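Local coordinates for protein carboxylase (PDB 5H80) that probably catalyses the ATP-dependent carboxylation of biotin, as the biotin carboxylase domain of a single-chain bacterial carboxylase, at residues A[393-398]-A[447-452]; A[371-376]-A[423-428]; A[324-329]-A[403-408]; A[456-461]-A[488-493]. All coordinates share one frame; numbering follows the deposited sequence.

Contact 1: residues A[393-398]-A[447-452]; sequences TFTPPG and EFQIAG
Strands 393-395 and 449-451 form a short antiparallel sheet in which Thr393 faces Ala451 and Thr395 faces Gln449 as hydrogen-bonded pairs, with Phe394 and Ile450 as the non-hydrogen-bonded pair between them. Thr395 N donates to Gln449 O at 2.9 Å, and Ala451 N to Thr393 O at 2.9 Å. The beta-branched threonines suit extended backbone and give their face a polar character. There the Gln449 chain runs alongside Thr395, NE2 passing 3.8 Å from Thr395 CB, and its amide goes on to Thr409 OG1 of the second subunit.

Beside the Phe394-Ile450 face the contact turns aromatic. The edge of Phe448 points at the face of Phe394 in a T-shaped pair, centroids 5.2 Å apart and planes at 68°. Pro396 CA and Pro397 CD both sit over one face of Phe448 as CH-pi donors, Pro397 CD lying 3.9 Å from the Phe448 centroid, while Ile450 CD1 lies against the opposite face, toward its rim. With an alanine at Phe448, the two prolines would probably border a gap and the Phe394 ring would lose its edge partner. The result is a small two-stranded antiparallel sheet of the biotin carboxylase C-terminal domain, which Phe448 packs onto Ala423 and Val425 of strand 421-429.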
loop_
_atom_site.group_PDB
_atom_site.type_symbol
_atom_site.label_atom_id
_atom_site.label_comp_id
_atom_site.label_asym_id
_atom_site.label_seq_id
_atom_site.Cartn_x
_atom_site.Cartn_y
_atom_site.Cartn_z
ATOM N N THR A 393 -16.214 8.612 15.042
ATOM C CA THR A 393 -15.891 7.374 14.422
ATOM C C THR A 393 -15.036 7.799 13.218
ATOM O O THR A 393 -15.337 8.794 12.515
ATOM C CB THR A 393 -17.150 6.617 13.950
ATOM O OG1 THR A 393 -18.028 6.466 15.068
ATOM C CG2 THR A 393 -16.808 5.257 13.412
ATOM N N PHE A 394 -13.955 7.085 13.085
ATOM C CA PHE A 394 -12.991 7.356 12.009
ATOM C C PHE A 394 -12.218 6.086 11.705
ATOM O O PHE A 394 -11.353 5.713 12.449
ATOM C CB PHE A 394 -12.043 8.502 12.447
ATOM C CG PHE A 394 -11.275 9.105 11.306
ATOM C CD1 PHE A 394 -11.854 10.062 10.459
ATOM C CD2 PHE A 394 -9.964 8.691 11.045
ATOM C CE1 PHE A 394 -11.130 10.635 9.424
ATOM C CE2 PHE A 394 -9.232 9.242 9.969
ATOM C CZ PHE A 394 -9.824 10.234 9.184
ATOM N N THR A 395 -12.547 5.408 10.597
ATOM C CA THR A 395 -12.009 4.081 10.281
ATOM C C THR A 395 -11.795 4.138 8.759
ATOM O O THR A 395 -12.707 3.908 7.985
ATOM C CB THR A 395 -12.941 2.950 10.667
ATOM O OG1 THR A 395 -13.304 3.134 12.053
ATOM C CG2 THR A 395 -12.260 1.632 10.493
ATOM N N PRO A 396 -10.598 4.579 8.390
ATOM C CA PRO A 396 -10.295 4.720 6.935
ATOM C C PRO A 396 -10.247 3.348 6.264
ATOM O O PRO A 396 -10.074 2.349 6.933
ATOM C CB PRO A 396 -8.906 5.403 6.929
ATOM C CG PRO A 396 -8.826 6.071 8.249
ATOM C CD PRO A 396 -9.499 5.119 9.219
ATOM N N PRO A 397 -10.438 3.311 4.930
ATOM C CA PRO A 397 -10.306 2.116 4.142
ATOM C C PRO A 397 -8.936 1.528 4.209
ATOM O O PRO A 397 -7.994 2.235 4.446
ATOM C CB PRO A 397 -10.624 2.555 2.695
ATOM C CG PRO A 397 -10.415 4.001 2.712
ATOM C CD PRO A 397 -10.547 4.518 4.098
ATOM N N GLY A 398 -8.799 0.212 4.049
ATOM C CA GLY A 398 -7.498 -0.402 3.878
ATOM C C GLY A 398 -7.559 -1.608 2.951
ATOM O O GLY A 398 -8.534 -1.801 2.180
ATOM N N GLU A 447 -16.001 2.504 2.136
ATOM C CA GLU A 447 -15.614 1.881 3.395
ATOM C C GLU A 447 -15.067 2.865 4.413
ATOM O O GLU A 447 -14.649 2.480 5.488
ATOM C CB GLU A 447 -14.564 0.765 3.131
ATOM C CG GLU A 447 -15.178 -0.477 2.549
ATOM C CD GLU A 447 -14.274 -1.599 2.029
ATOM O OE1 GLU A 447 -13.042 -1.608 2.301
ATOM O OE2 GLU A 447 -14.843 -2.462 1.241
ATOM N N PHE A 448 -15.027 4.140 4.058
ATOM C CA PHE A 448 -14.587 5.163 4.989
ATOM C C PHE A 448 -15.690 5.634 5.945
ATOM O O PHE A 448 -16.536 6.427 5.567
ATOM C CB PHE A 448 -14.025 6.347 4.213
ATOM C CG PHE A 448 -12.905 7.109 4.907
ATOM C CD1 PHE A 448 -11.988 7.751 4.089
ATOM C CD2 PHE A 448 -12.762 7.250 6.314
ATOM C CE1 PHE A 448 -10.926 8.494 4.605
ATOM C CE2 PHE A 448 -11.696 8.026 6.876
ATOM C CZ PHE A 448 -10.752 8.634 6.003
ATOM N N GLN A 449 -15.564 5.185 7.176
ATOM C CA GLN A 449 -16.599 5.434 8.250
ATOM C C GLN A 449 -16.106 6.646 8.980
ATOM O O GLN A 449 -15.019 6.595 9.541
ATOM C CB GLN A 449 -16.622 4.295 9.260
ATOM C CG GLN A 449 -16.930 2.920 8.759
ATOM C CD GLN A 449 -17.141 1.957 9.903
ATOM O OE1 GLN A 449 -18.162 2.011 10.593
ATOM N NE2 GLN A 449 -16.179 1.073 10.119
ATOM N N ILE A 450 -16.810 7.756 8.808
ATOM C CA ILE A 450 -16.607 8.926 9.573
ATOM C C ILE A 450 -17.957 9.297 10.242
ATOM O O ILE A 450 -18.970 9.342 9.564
ATOM C CB ILE A 450 -16.101 10.090 8.689
ATOM C CG1 ILE A 450 -14.876 9.606 7.899
ATOM C CG2 ILE A 450 -15.721 11.292 9.545
ATOM C CD1 ILE A 450 -14.285 10.638 6.971
ATOM N N ALA A 451 -17.914 9.537 11.548
ATOM C CA ALA A 451 -19.060 10.116 12.300
ATOM C C ALA A 451 -18.610 11.287 13.195
ATOM O O ALA A 451 -17.488 11.258 13.735
ATOM C CB ALA A 451 -19.728 9.019 13.113
ATOM N N GLY A 452 -19.492 12.297 13.306
ATOM C CA GLY A 452 -19.323 13.483 14.188
ATOM C C GLY A 452 -19.043 14.775 13.432
ATOM O O GLY A 452 -19.283 15.815 13.989
HETATM O O HOH W 1 -14.808 0.423 12.213
HETATM O O HOH W 2 -12.574 0.628 6.599
HETATM O O HOH W 3 -11.454 -1.204 4.611
HETATM O O HOH W 4 -10.877 -0.467 1.395
#

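Contact 2: residues A[371-376]-A[423-428]; sequences ARVNME and AKVVVH
Val373 and Val425 both hold CG1 anti to the backbone N (chi1 -174° and 176°), which sets each CG2 beside its own backbone N and brings Val373 CG2 within 4.0 Å of Val425 CG2. The valines are diagonal neighbours on one face of an antiparallel sheet, and their branched, apolar side chains suit both the extended backbone and the buried setting. Ala371 and Ala423, their directly paired partners, are small, which probably helps the two valine methyls to meet diagonally.

Four backbone bonds fix the register. Ala371 N reaches Val425 O at 2.8 Å and Val425 N returns to Ala371 O at 3.1 Å; Val373 N meets Ala423 O at 2.8 Å, and Ala423 N answers to Val373 O at 3.2 Å. The other face carries the non-hydrogen-bonded pair Arg372 and Lys424, whose long chains lead to separate partners: Arg372 NH2 forms salt bridges with Glu268 and Glu324, and Lys424 NZ binds Glu42 and Val323 O.

Within the five-stranded sheet strands 367-374 and 421-429 are neighbours, flanked by 264-270 beside the former and by the edge strand 402-406 beside the latter. Helix 434-446 packs on Val425 and Val427, helix 457-465 on Val373, and helix 325-332 touches the other face through Lys424 and Val426.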
loop_
_atom_site.group_PDB
_atom_site.type_symbol
_atom_site.label_atom_id
_atom_site.label_comp_id
_atom_site.label_asym_id
_atom_site.label_seq_id
_atom_site.Cartn_x
_atom_site.Cartn_y
_atom_site.Cartn_z
ATOM N N ALA A 371 -7.781 10.677 -3.762
ATOM C CA ALA A 371 -8.930 11.547 -3.506
ATOM C C ALA A 371 -8.667 12.304 -2.142
ATOM O O ALA A 371 -8.228 11.722 -1.181
ATOM C CB ALA A 371 -10.191 10.818 -3.464
ATOM N N ARG A 372 -8.906 13.637 -2.126
ATOM C CA ARG A 372 -8.821 14.363 -0.862
ATOM C C ARG A 372 -10.202 14.323 -0.091
ATOM O O ARG A 372 -11.257 14.880 -0.566
ATOM C CB ARG A 372 -8.456 15.778 -1.259
ATOM C CG ARG A 372 -7.091 15.908 -2.061
ATOM C CD ARG A 372 -6.537 17.374 -2.066
ATOM N NE ARG A 372 -5.391 17.569 -3.001
ATOM C CZ ARG A 372 -4.655 18.693 -3.076
ATOM N NH1 ARG A 372 -4.811 19.649 -2.192
ATOM N NH2 ARG A 372 -3.697 18.818 -3.973
ATOM N N VAL A 373 -10.187 13.675 1.054
ATOM C CA VAL A 373 -11.325 13.664 2.003
ATOM C C VAL A 373 -11.347 14.881 2.889
ATOM O O VAL A 373 -10.362 15.068 3.651
ATOM C CB VAL A 373 -11.408 12.350 2.738
ATOM C CG1 VAL A 373 -12.659 12.290 3.584
ATOM C CG2 VAL A 373 -11.313 11.197 1.724
ATOM N N ASN A 374 -12.337 15.742 2.671
ATOM C CA ASN A 374 -12.416 17.026 3.381
ATOM C C ASN A 374 -13.637 17.085 4.347
ATOM O O ASN A 374 -14.657 16.466 4.113
ATOM C CB ASN A 374 -12.431 18.253 2.474
ATOM C CG ASN A 374 -11.292 18.367 1.468
ATOM O OD1 ASN A 374 -10.111 18.175 1.806
ATOM N ND2 ASN A 374 -11.623 18.826 0.265
ATOM N N MET A 375 -13.495 17.880 5.394
ATOM C CA MET A 375 -14.594 18.271 6.287
ATOM C C MET A 375 -15.248 19.428 5.573
ATOM O O MET A 375 -14.651 20.485 5.446
ATOM C CB MET A 375 -13.972 18.670 7.631
ATOM C CG MET A 375 -14.982 18.945 8.697
ATOM S SD MET A 375 -14.083 19.110 10.232
ATOM C CE MET A 375 -15.465 19.730 11.246
ATOM N N GLU A 376 -16.436 19.202 5.034
ATOM C CA GLU A 376 -17.221 20.197 4.253
ATOM C C GLU A 376 -18.306 19.486 3.464
ATOM O O GLU A 376 -19.267 19.013 4.046
ATOM C CB GLU A 376 -16.388 21.029 3.258
ATOM C CG GLU A 376 -15.815 20.257 2.064
ATOM C CD GLU A 376 -14.581 20.911 1.417
ATOM O OE1 GLU A 376 -14.210 20.465 0.278
ATOM O OE2 GLU A 376 -13.965 21.827 2.051
ATOM N N ALA A 423 -8.212 13.411 5.258
ATOM C CA ALA A 423 -7.346 12.305 4.858
ATOM C C ALA A 423 -7.152 12.247 3.357
ATOM O O ALA A 423 -8.050 12.645 2.603
ATOM C CB ALA A 423 -7.946 10.982 5.342
ATOM N N LYS A 424 -6.058 11.658 2.939
ATOM C CA LYS A 424 -5.852 11.412 1.511
ATOM C C LYS A 424 -5.938 9.898 1.236
ATOM O O LYS A 424 -5.238 9.212 1.868
ATOM C CB LYS A 424 -4.577 11.980 1.001
ATOM C CG LYS A 424 -4.326 13.459 1.360
ATOM C CD LYS A 424 -2.978 14.005 0.845
ATOM C CE LYS A 424 -1.700 13.314 1.354
ATOM N NZ LYS A 424 -0.379 13.938 1.032
ATOM N N VAL A 425 -6.784 9.487 0.315
ATOM C CA VAL A 425 -6.964 8.091 -0.027
ATOM C C VAL A 425 -6.408 7.834 -1.380
ATOM O O VAL A 425 -6.904 8.408 -2.382
ATOM C CB VAL A 425 -8.434 7.706 -0.000
ATOM C CG1 VAL A 425 -8.735 6.209 -0.457
ATOM C CG2 VAL A 425 -9.016 7.998 1.404
ATOM N N VAL A 426 -5.434 6.927 -1.433
ATOM C CA VAL A 426 -4.696 6.661 -2.665
ATOM C C VAL A 426 -5.070 5.245 -3.048
ATOM O O VAL A 426 -4.932 4.333 -2.201
ATOM C CB VAL A 426 -3.208 6.846 -2.566
ATOM C CG1 VAL A 426 -2.517 6.640 -3.873
ATOM C CG2 VAL A 426 -2.891 8.274 -1.998
ATOM N N VAL A 427 -5.513 5.083 -4.281
ATOM C CA VAL A 427 -5.840 3.726 -4.715
ATOM C C VAL A 427 -5.017 3.380 -5.931
ATOM O O VAL A 427 -4.755 4.230 -6.784
ATOM C CB VAL A 427 -7.283 3.588 -4.953
ATOM C CG1 VAL A 427 -7.594 2.328 -5.657
ATOM C CG2 VAL A 427 -8.064 3.616 -3.649
ATOM N N HIS A 428 -4.538 2.133 -6.001
ATOM C CA HIS A 428 -3.520 1.744 -7.025
ATOM C C HIS A 428 -3.778 0.339 -7.560
ATOM O O HIS A 428 -4.274 -0.472 -6.860
ATOM C CB HIS A 428 -2.164 1.782 -6.443
ATOM C CG HIS A 428 -1.075 1.253 -7.314
ATOM N ND1 HIS A 428 -0.302 0.161 -6.934
ATOM C CD2 HIS A 428 -0.538 1.700 -8.484
ATOM C CE1 HIS A 428 0.656 -0.032 -7.830
ATOM N NE2 HIS A 428 0.505 0.865 -8.796
#

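Contact 3: residues A[324-329]-A[403-408]; sequences EHTVTE and RVDTFV
Glu329 OE1 is held by two nitrogens of Arg403, NH1 at 2.8 Å and NH2 at 3.0 Å, an end-on grip in which both donors share one oxygen. That oxygen lies near the guanidinium plane, although the carboxylate itself is turned 38° from it; NH1 comes in on the anti side of OE1, NH2 nearly in line with its C-O bond. Over one face of the guanidinium sits a methyl, Thr326 CG2, 3.7 Å from Arg403 NH2.

From the strand's own side Asp405, two residues along, holds the arginine in this orientation by taking the guanidinium side-on: Arg403 NE meets Asp405 OD1 at 2.7 Å in an almost straight bond (177°), and Arg403 NH2 meets Asp405 OD2 at 2.9 Å, both on the syn side. An extended chain from CG to NE lets Arg403 span from strand to helix, and its flat guanidinium, with several N-H groups, can serve two carboxylates at once. Further out, Arg46 binds Glu329 OE2, Glu330 adds a salt bridge to Arg403 NH1, and Thr326 OG1 is bonded to Gln370.

Putting a methionine at Arg403 would probably cost Asp405 its two-nitrogen partner and Glu329 OE1 both of these donors. Such a network probably balances buried charge while tying helix 325-332, in the ATP-binding family region, to strand 402-406 of the C-terminal one, close to Pro400 of the second subunit.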
loop_
_atom_site.group_PDB
_atom_site.type_symbol
_atom_site.label_atom_id
_atom_site.label_comp_id
_atom_site.label_asym_id
_atom_site.label_seq_id
_atom_site.Cartn_x
_atom_site.Cartn_y
_atom_site.Cartn_z
ATOM N N GLU A 324 -0.173 15.936 -3.581
ATOM C CA GLU A 324 -0.379 14.807 -4.437
ATOM C C GLU A 324 0.878 13.943 -4.733
ATOM O O GLU A 324 0.809 13.175 -5.702
ATOM C CB GLU A 324 -1.121 15.215 -5.693
ATOM C CG GLU A 324 -0.470 16.163 -6.574
ATOM C CD GLU A 324 -0.616 17.649 -6.220
ATOM O OE1 GLU A 324 -0.877 17.997 -5.050
ATOM O OE2 GLU A 324 -0.461 18.476 -7.170
ATOM N N HIS A 325 2.031 14.133 -3.999
ATOM C CA HIS A 325 3.260 13.426 -4.267
ATOM C C HIS A 325 2.893 11.914 -4.009
ATOM O O HIS A 325 3.464 11.076 -4.723
ATOM C CB HIS A 325 4.370 13.832 -3.321
ATOM C CG HIS A 325 4.173 13.342 -1.902
ATOM N ND1 HIS A 325 3.368 13.951 -0.979
ATOM C CD2 HIS A 325 4.652 12.217 -1.285
ATOM C CE1 HIS A 325 3.377 13.267 0.179
ATOM N NE2 HIS A 325 4.158 12.206 0.017
ATOM N N THR A 326 1.906 11.724 -3.134
ATOM C CA THR A 326 1.474 10.296 -2.832
ATOM C C THR A 326 1.108 9.417 -4.077
ATOM O O THR A 326 1.470 8.155 -4.150
ATOM C CB THR A 326 0.263 10.290 -1.961
ATOM O OG1 THR A 326 -0.733 11.008 -2.662
ATOM C CG2 THR A 326 0.562 10.954 -0.579
ATOM N N VAL A 327 0.385 9.934 -5.032
ATOM C CA VAL A 327 -0.016 9.113 -6.231
ATOM C C VAL A 327 1.144 8.644 -7.099
ATOM O O VAL A 327 1.159 7.509 -7.591
ATOM C CB VAL A 327 -1.083 9.768 -7.143
ATOM C CG1 VAL A 327 -2.482 9.516 -6.665
ATOM C CG2 VAL A 327 -0.878 11.263 -7.325
ATOM N N THR A 328 2.155 9.501 -7.261
ATOM C CA THR A 328 3.327 9.175 -7.948
ATOM C C THR A 328 4.076 8.115 -7.211
ATOM O O THR A 328 4.562 7.181 -7.817
ATOM C CB THR A 328 4.229 10.436 -8.026
ATOM O OG1 THR A 328 3.561 11.418 -8.826
ATOM C CG2 THR A 328 5.583 10.163 -8.598
ATOM N N GLU A 329 4.162 8.268 -5.893
ATOM C CA GLU A 329 4.802 7.223 -5.032
ATOM C C GLU A 329 4.183 5.869 -5.326
ATOM O O GLU A 329 4.922 4.887 -5.500
ATOM C CB GLU A 329 4.624 7.631 -3.531
ATOM C CG GLU A 329 5.544 8.803 -3.158
ATOM C CD GLU A 329 5.668 8.993 -1.625
ATOM O OE1 GLU A 329 4.726 8.627 -0.904
ATOM O OE2 GLU A 329 6.699 9.464 -1.159
ATOM N N ARG A 403 -4.019 3.064 0.198
ATOM C CA ARG A 403 -3.122 3.679 1.166
ATOM C C ARG A 403 -3.849 4.946 1.636
ATOM O O ARG A 403 -4.372 5.697 0.801
ATOM C CB ARG A 403 -1.832 4.122 0.472
ATOM C CG ARG A 403 -1.068 5.233 1.173
ATOM C CD ARG A 403 0.218 5.567 0.467
ATOM N NE ARG A 403 0.845 6.739 1.063
ATOM C CZ ARG A 403 2.016 7.252 0.589
ATOM N NH1 ARG A 403 2.673 6.713 -0.462
ATOM N NH2 ARG A 403 2.569 8.343 1.185
ATOM N N VAL A 404 -3.783 5.215 2.940
ATOM C CA VAL A 404 -4.399 6.421 3.517
ATOM C C VAL A 404 -3.405 7.207 4.364
ATOM O O VAL A 404 -2.899 6.679 5.330
ATOM C CB VAL A 404 -5.628 6.094 4.389
ATOM C CG1 VAL A 404 -6.237 7.388 4.966
ATOM C CG2 VAL A 404 -6.725 5.378 3.609
ATOM N N ASP A 405 -3.203 8.486 4.009
ATOM C CA ASP A 405 -2.310 9.388 4.718
ATOM C C ASP A 405 -3.231 10.410 5.471
ATOM O O ASP A 405 -3.991 11.211 4.845
ATOM C CB ASP A 405 -1.272 10.158 3.834
ATOM C CG ASP A 405 -0.170 9.276 3.275
ATOM O OD1 ASP A 405 -0.380 8.023 3.160
ATOM O OD2 ASP A 405 0.925 9.776 3.031
ATOM N N THR A 406 -3.118 10.389 6.799
ATOM C CA THR A 406 -3.946 11.238 7.683
ATOM C C THR A 406 -3.089 11.603 8.956
ATOM O O THR A 406 -2.008 11.128 9.195
ATOM C CB THR A 406 -5.297 10.550 8.003
ATOM O OG1 THR A 406 -6.266 11.395 8.713
ATOM C CG2 THR A 406 -5.076 9.255 8.769
ATOM N N PHE A 407 -3.743 12.464 9.749
ATOM C CA PHE A 407 -3.383 12.925 11.061
ATOM C C PHE A 407 -4.509 12.719 12.129
ATOM O O PHE A 407 -4.290 12.911 13.323
ATOM C CB PHE A 407 -2.974 14.408 10.981
ATOM C CG PHE A 407 -4.116 15.248 10.775
ATOM C CD1 PHE A 407 -4.666 16.031 11.863
ATOM C CD2 PHE A 407 -4.688 15.390 9.543
ATOM C CE1 PHE A 407 -5.789 16.818 11.638
ATOM C CE2 PHE A 407 -5.748 16.213 9.329
ATOM C CZ PHE A 407 -6.336 16.909 10.353
ATOM N N VAL A 408 -5.662 12.280 11.676
ATOM C CA VAL A 408 -7.003 12.245 12.401
ATOM C C VAL A 408 -7.039 10.934 13.192
ATOM O O VAL A 408 -6.651 9.850 12.718
ATOM C CB VAL A 408 -8.226 12.493 11.512
ATOM C CG1 VAL A 408 -9.511 12.436 12.334
ATOM C CG2 VAL A 408 -8.117 13.850 10.821
#

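Contact 4: residues A[456-461]-A[488-493]; sequences NLAFLQ and TQAAEY
Ala490 O takes a hydrogen bond from Tyr493 N at 3.0 Å and at the same time bears on the neighbouring helix, with Ala458 CB only 3.3 Å from it. The contact is helix packing near the C-terminal end of the chain: the beginning of helix 457-465 lies against the end of helix 483-490 and the turn that follows. Alanine is the apt residue on both sides, because a single methyl lets the backbones come close; the CA atoms of Phe459 and Ala490 are 4.8 Å apart, and Ala490 CB reaches Phe459 CA at 3.8 Å.

Tyr493 finishes the interface. Its CG stands anti to its own carbonyl carbon (chi1 -52°), which swings the ring across to helix 457-465, where Gln461 CB lies over one face, 4.1 Å from the Tyr493 centroid and 22° off the ring normal. Glu492 CB lies over the opposite face. A flat ring can thus rest on the aliphatic base of a glutamine, and His465 extends the surface by stacking with Tyr493. The Phe459 ring reaches Leu486 and Val487, further back on helix 483-490, and makes a cation-pi contact with Arg261. Ala458 CB touches Tyr493 CB at 4.0 Å.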
loop_
_atom_site.group_PDB
_atom_site.type_symbol
_atom_site.label_atom_id
_atom_site.label_comp_id
_atom_site.label_asym_id
_atom_site.label_seq_id
_atom_site.Cartn_x
_atom_site.Cartn_y
_atom_site.Cartn_z
ATOM N N ASN A 456 -16.975 15.423 2.462
ATOM C CA ASN A 456 -17.139 15.299 1.036
ATOM C C ASN A 456 -17.224 13.835 0.512
ATOM O O ASN A 456 -17.191 13.618 -0.658
ATOM C CB ASN A 456 -16.181 16.203 0.232
ATOM C CG ASN A 456 -14.735 15.723 0.227
ATOM O OD1 ASN A 456 -14.394 14.850 1.025
ATOM N ND2 ASN A 456 -13.895 16.313 -0.584
ATOM N N LEU A 457 -17.301 12.849 1.375
ATOM C CA LEU A 457 -17.291 11.486 0.853
ATOM C C LEU A 457 -18.364 11.149 -0.183
ATOM O O LEU A 457 -18.057 10.540 -1.225
ATOM C CB LEU A 457 -17.253 10.437 1.931
ATOM C CG LEU A 457 -15.985 10.295 2.749
ATOM C CD1 LEU A 457 -16.369 9.649 4.038
ATOM C CD2 LEU A 457 -14.939 9.411 2.039
ATOM N N ALA A 458 -19.581 11.620 0.010
ATOM C CA ALA A 458 -20.625 11.448 -1.070
ATOM C C ALA A 458 -20.333 12.171 -2.336
ATOM O O ALA A 458 -20.603 11.667 -3.414
ATOM C CB ALA A 458 -22.035 11.842 -0.561
ATOM N N PHE A 459 -19.841 13.399 -2.230
ATOM C CA PHE A 459 -19.471 14.143 -3.392
ATOM C C PHE A 459 -18.352 13.500 -4.266
ATOM O O PHE A 459 -18.488 13.430 -5.477
ATOM C CB PHE A 459 -19.160 15.513 -2.993
ATOM C CG PHE A 459 -18.967 16.436 -4.145
ATOM C CD1 PHE A 459 -20.084 17.030 -4.757
ATOM C CD2 PHE A 459 -17.729 16.757 -4.616
ATOM C CE1 PHE A 459 -19.944 17.891 -5.829
ATOM C CE2 PHE A 459 -17.610 17.579 -5.703
ATOM C CZ PHE A 459 -18.675 18.176 -6.300
ATOM N N LEU A 460 -17.351 12.930 -3.572
ATOM C CA LEU A 460 -16.224 12.140 -4.161
ATOM C C LEU A 460 -16.771 10.951 -4.891
ATOM O O LEU A 460 -16.359 10.765 -6.030
ATOM C CB LEU A 460 -15.233 11.700 -3.048
ATOM C CG LEU A 460 -14.306 12.879 -2.593
ATOM C CD1 LEU A 460 -13.415 12.512 -1.399
ATOM C CD2 LEU A 460 -13.516 13.648 -3.610
ATOM N N GLN A 461 -17.745 10.227 -4.307
ATOM C CA GLN A 461 -18.391 9.130 -4.970
ATOM C C GLN A 461 -19.196 9.591 -6.202
ATOM O O GLN A 461 -19.089 8.940 -7.274
ATOM C CB GLN A 461 -19.146 8.262 -3.961
ATOM C CG GLN A 461 -18.188 7.333 -3.211
ATOM C CD GLN A 461 -18.758 6.829 -1.933
ATOM O OE1 GLN A 461 -18.677 7.486 -0.855
ATOM N NE2 GLN A 461 -19.377 5.691 -2.017
ATOM N N THR A 488 -26.566 17.137 -6.539
ATOM C CA THR A 488 -27.775 16.251 -6.609
ATOM C C THR A 488 -27.390 14.790 -6.578
ATOM O O THR A 488 -27.834 14.027 -5.694
ATOM C CB THR A 488 -28.678 16.593 -7.823
ATOM O OG1 THR A 488 -29.081 17.988 -7.761
ATOM C CG2 THR A 488 -29.935 15.606 -7.943
ATOM N N GLN A 489 -26.446 14.413 -7.439
ATOM C CA GLN A 489 -26.003 13.029 -7.598
ATOM C C GLN A 489 -25.402 12.467 -6.339
ATOM O O GLN A 489 -25.529 11.253 -6.036
ATOM C CB GLN A 489 -25.013 12.968 -8.750
ATOM C CG GLN A 489 -25.709 13.111 -10.128
ATOM C CD GLN A 489 -24.786 13.632 -11.218
ATOM O OE1 GLN A 489 -23.603 13.309 -11.240
ATOM N NE2 GLN A 489 -25.328 14.459 -12.131
ATOM N N ALA A 490 -24.696 13.329 -5.607
ATOM C CA ALA A 490 -24.039 12.918 -4.339
ATOM C C ALA A 490 -25.049 12.426 -3.285
ATOM O O ALA A 490 -24.675 11.639 -2.446
ATOM C CB ALA A 490 -23.235 14.054 -3.774
ATOM N N ALA A 491 -26.333 12.832 -3.350
ATOM C CA ALA A 491 -27.307 12.437 -2.285
ATOM C C ALA A 491 -27.600 10.910 -2.293
ATOM O O ALA A 491 -27.857 10.322 -1.236
ATOM C CB ALA A 491 -28.565 13.283 -2.352
ATOM N N GLU A 492 -27.448 10.271 -3.456
ATOM C CA GLU A 492 -27.466 8.787 -3.589
ATOM C C GLU A 492 -26.411 8.045 -2.775
ATOM O O GLU A 492 -26.543 6.838 -2.558
ATOM C CB GLU A 492 -27.342 8.346 -5.094
ATOM C CG GLU A 492 -27.729 6.871 -5.429
ATOM C CD GLU A 492 -27.040 6.298 -6.695
ATOM O OE1 GLU A 492 -26.339 5.229 -6.638
ATOM O OE2 GLU A 492 -27.195 6.926 -7.768
ATOM N N TYR A 493 -25.365 8.728 -2.327
ATOM C CA TYR A 493 -24.297 8.084 -1.567
ATOM C C TYR A 493 -24.342 8.510 -0.086
ATOM O O TYR A 493 -23.568 8.017 0.730
ATOM C CB TYR A 493 -22.933 8.346 -2.271
ATOM C CG TYR A 493 -22.955 7.984 -3.766
ATOM C CD1 TYR A 493 -23.250 8.954 -4.731
ATOM C CD2 TYR A 493 -22.669 6.665 -4.227
ATOM C CE1 TYR A 493 -23.273 8.634 -6.113
ATOM C CE2 TYR A 493 -22.686 6.357 -5.577
ATOM C CZ TYR A 493 -23.013 7.348 -6.513
ATOM O OH TYR A 493 -23.040 7.076 -7.856
#

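Overall arrangement
Contacts 2 and 3 lie closest, with centres about 8 Å apart, and meet in one antiparallel sheet, where strands 421-429 and 402-406 are neighbours joined by backbone bonds. Contact 1 sits about 11 Å from contact 2 (centres), its Phe448 ring packing on Ala423, Val425 and Val373. Contact 4, about 14 Å between centres from contact 2, joins it through Asn456, which bonds to the backbone of Arg372 and Asn374. Along the chain the segments of contacts 1, 2 and 3 interleave, whereas contact 4 follows them all. The sheet holding 367-374, 421-429 and 402-406 thus links the small sheet of contact 1, helix 457-465 of contact 4 and a helix of the ATP-binding region, with contacts 1 and 3 also touching the second subunit.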